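Local coordinates for putative type VI secretion protein (Escherichia coli, PDB 4HH5) that is the N-terminal domain of ClpV1, a ClpA/ClpB-family protein of the type VI secretion system that probably binds and hydrolyses ATP through its other domains, at residues A[52-57]-A[150-155]. Sequence-based numbering, arbitrary orientation.
Sequences EGDLTV and PLLDAQ
Val57 fits its forked side chain against one turn of helix 149-155, meeting Leu151, Leu152 and Gln155 together. Its CG1, anti to the backbone N (chi1 169°), touches both leucines and lies 3.8 Å from CD2 of Leu151 and an equal distance from CD2 of Leu152. The other branch, CG2, turns to the end of the same helix, 3.6 Å from the carbonyl O of Gln155 and beside the CB of that residue. One turn back, the side chains of Asp54 and Leu152 cross at about a right angle: CB of Asp54 packs 3.9 Å from CD2 of Leu152, a methyl that also sits against the carbonyl O of Asp54.

Two waters bridge the segments. Gln155, its chain extended beyond CG, crosses Val57 at a slant and brings OE1 to 3.6 Å from CG1 of Val57; this OE1 also accepts a bond of 2.7 Å from a water that donates to the carbonyl O of Val57 as well, and Arg60 NH2 is a second donor to it. Another water lies between the carbonyl O atoms of Glu52 and Gln155. The buried carboxylate of Asp54 has several partners: Ser156 OG at OD1, and Arg114 (a salt bridge) and Val116 N at OD2. Arg114 also pairs with Asp153, so one guanidinium group forms a further link between the segments and would partly offset their two negative charges.

The contact thus docks the C-terminal helix 149-155 of this mainly helical Clp N-terminal domain against the start of helix 54-61. Helix 115-124 borders both Asp54 and Leu152, while Leu55 turns away to pack on helix 40-50.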
ATOM      1  N   GLU A  52       3.274   2.851  11.794  1.00 20.00           N
ATOM      2  CA  GLU A  52       3.704   4.206  12.141  1.00 19.43           C
ATOM      3  C   GLU A  52       3.595   5.146  10.929  1.00 22.02           C
ATOM      4  O   GLU A  52       3.988   6.305  11.020  1.00 22.32           O
ATOM      5  CB  GLU A  52       5.143   4.221  12.728  1.00 21.31           C
ATOM      6  CG  GLU A  52       5.332   3.567  14.095  1.00 35.06           C
ATOM      7  CD  GLU A  52       4.468   4.018  15.262  1.00 58.29           C
ATOM      8  OE1 GLU A  52       4.328   3.220  16.217  1.00 46.66           O
ATOM      9  OE2 GLU A  52       3.926   5.146  15.227  1.00 57.88           O
ATOM     10  N   GLY A  53       3.043   4.649   9.822  1.00 16.78           N
ATOM     11  CA  GLY A  53       2.911   5.407   8.581  1.00 16.52           C
ATOM     12  C   GLY A  53       1.625   6.183   8.408  1.00 18.58           C
ATOM     13  O   GLY A  53       0.855   6.353   9.363  1.00 16.88           O
ATOM     14  N   ASP A  54       1.385   6.661   7.165  1.00 14.63           N
ATOM     15  CA  ASP A  54       0.205   7.461   6.846  1.00 14.16           C
ATOM     16  C   ASP A  54      -1.110   6.777   7.188  1.00 17.84           C
ATOM     17  O   ASP A  54      -1.987   7.433   7.734  1.00 16.55           O
ATOM     18  CB  ASP A  54       0.222   7.980   5.391  1.00 15.34           C
ATOM     19  CG  ASP A  54       1.473   8.754   4.983  1.00 19.84           C
ATOM     20  OD1 ASP A  54       2.135   9.331   5.870  1.00 20.21           O
ATOM     21  OD2 ASP A  54       1.739   8.853   3.776  1.00 18.60           O
ATOM     22  N   LEU A  55      -1.233   5.462   6.908  1.00 15.92           N
ATOM     23  CA  LEU A  55      -2.445   4.683   7.185  1.00 16.76           C
ATOM     24  C   LEU A  55      -2.827   4.691   8.661  1.00 18.89           C
ATOM     25  O   LEU A  55      -3.999   4.910   8.986  1.00 18.23           O
ATOM     26  CB  LEU A  55      -2.294   3.229   6.705  1.00 17.80           C
ATOM     27  CG  LEU A  55      -2.326   2.959   5.206  1.00 24.83           C
ATOM     28  CD1 LEU A  55      -2.047   1.487   4.938  1.00 25.07           C
ATOM     29  CD2 LEU A  55      -3.688   3.317   4.593  1.00 30.43           C
ATOM     30  N   THR A  56      -1.840   4.434   9.547  1.00 14.82           N
ATOM     31  CA  THR A  56      -2.021   4.417  11.007  1.00 14.84           C
ATOM     32  C   THR A  56      -2.437   5.792  11.529  1.00 17.00           C
ATOM     33  O   THR A  56      -3.341   5.873  12.364  1.00 16.14           O
ATOM     34  CB  THR A  56      -0.753   3.877  11.703  1.00 25.16           C
ATOM     35  OG1 THR A  56      -0.536   2.540  11.250  1.00 26.00           O
ATOM     36  CG2 THR A  56      -0.855   3.902  13.236  1.00 23.84           C
ATOM     37  N   VAL A  57      -1.801   6.861  11.028  1.00 13.72           N
ATOM     38  CA  VAL A  57      -2.115   8.255  11.405  1.00 13.61           C
ATOM     39  C   VAL A  57      -3.589   8.579  11.064  1.00 17.51           C
ATOM     40  O   VAL A  57      -4.309   9.149  11.892  1.00 17.01           O
ATOM     41  CB  VAL A  57      -1.109   9.255  10.765  1.00 17.85           C
ATOM     42  CG1 VAL A  57      -1.572  10.708  10.914  1.00 17.55           C
ATOM     43  CG2 VAL A  57       0.287   9.073  11.365  1.00 17.75           C
ATOM     44  N   PRO A 150      -0.431  18.394   5.894  1.00 18.23           N
ATOM     45  CA  PRO A 150       0.247  18.944   7.096  1.00 18.15           C
ATOM     46  C   PRO A 150       0.181  18.043   8.328  1.00 21.51           C
ATOM     47  O   PRO A 150       1.143  17.994   9.091  1.00 21.58           O
ATOM     48  CB  PRO A 150      -0.499  20.262   7.358  1.00 19.76           C
ATOM     49  CG  PRO A 150      -1.104  20.619   6.054  1.00 24.21           C
ATOM     50  CD  PRO A 150      -1.479  19.320   5.420  1.00 19.65           C
ATOM     51  N   LEU A 151      -0.943  17.339   8.526  1.00 19.23           N
ATOM     52  CA  LEU A 151      -1.106  16.434   9.665  1.00 19.86           C
ATOM     53  C   LEU A 151      -0.220  15.197   9.494  1.00 21.51           C
ATOM     54  O   LEU A 151       0.469  14.797  10.439  1.00 19.79           O
ATOM     55  CB  LEU A 151      -2.575  16.023   9.841  1.00 20.84           C
ATOM     56  CG  LEU A 151      -2.816  15.090  11.017  1.00 27.43           C
ATOM     57  CD1 LEU A 151      -3.378  15.836  12.206  1.00 28.40           C
ATOM     58  CD2 LEU A 151      -3.614  13.881  10.599  1.00 31.11           C
ATOM     59  N   LEU A 152      -0.222  14.614   8.284  1.00 17.69           N
ATOM     60  CA  LEU A 152       0.594  13.440   7.959  1.00 18.43           C
ATOM     61  C   LEU A 152       2.071  13.775   8.126  1.00 23.50           C
ATOM     62  O   LEU A 152       2.816  12.982   8.694  1.00 21.63           O
ATOM     63  CB  LEU A 152       0.321  12.957   6.519  1.00 18.58           C
ATOM     64  CG  LEU A 152      -1.056  12.366   6.254  1.00 23.33           C
ATOM     65  CD1 LEU A 152      -1.198  12.033   4.809  1.00 23.30           C
ATOM     66  CD2 LEU A 152      -1.316  11.110   7.111  1.00 25.10           C
ATOM     67  N   ASP A 153       2.474  14.992   7.706  1.00 21.86           N
ATOM     68  CA  ASP A 153       3.857  15.438   7.847  1.00 22.78           C
ATOM     69  C   ASP A 153       4.253  15.693   9.317  1.00 27.61           C
ATOM     70  O   ASP A 153       5.435  15.645   9.649  1.00 28.71           O
ATOM     71  CB  ASP A 153       4.139  16.638   6.927  1.00 25.24           C
ATOM     72  CG  ASP A 153       4.223  16.281   5.445  1.00 38.78           C
ATOM     73  OD1 ASP A 153       4.255  15.067   5.120  1.00 39.02           O
ATOM     74  OD2 ASP A 153       4.289  17.210   4.615  1.00 48.16           O
ATOM     75  N   ALA A 154       3.270  15.914  10.204  1.00 22.67           N
ATOM     76  CA  ALA A 154       3.563  16.129  11.618  1.00 22.93           C
ATOM     77  C   ALA A 154       3.556  14.820  12.431  1.00 26.12           C
ATOM     78  O   ALA A 154       4.219  14.751  13.463  1.00 25.38           O
ATOM     79  CB  ALA A 154       2.565  17.108  12.216  1.00 23.50           C
ATOM     80  N   GLN A 155       2.809  13.791  11.975  1.00 20.76           N
ATOM     81  CA  GLN A 155       2.631  12.558  12.753  1.00 19.46           C
ATOM     82  C   GLN A 155       3.160  11.241  12.176  1.00 21.35           C
ATOM     83  O   GLN A 155       3.348  10.288  12.927  1.00 20.90           O
ATOM     84  CB  GLN A 155       1.137  12.398  13.098  1.00 20.49           C
ATOM     85  CG  GLN A 155       0.511  13.593  13.825  1.00 27.80           C
ATOM     86  CD  GLN A 155      -0.907  13.335  14.273  1.00 40.65           C
ATOM     87  OE1 GLN A 155      -1.420  12.219  14.196  1.00 33.47           O
ATOM     88  NE2 GLN A 155      -1.562  14.358  14.792  1.00 35.86           N
TER
HETATM   89  O   HOH W   1       3.172   7.573  13.501  1.00 30.29           O
HETATM   90  O   HOH W   2      -3.727  10.936  13.962  1.00 28.20           O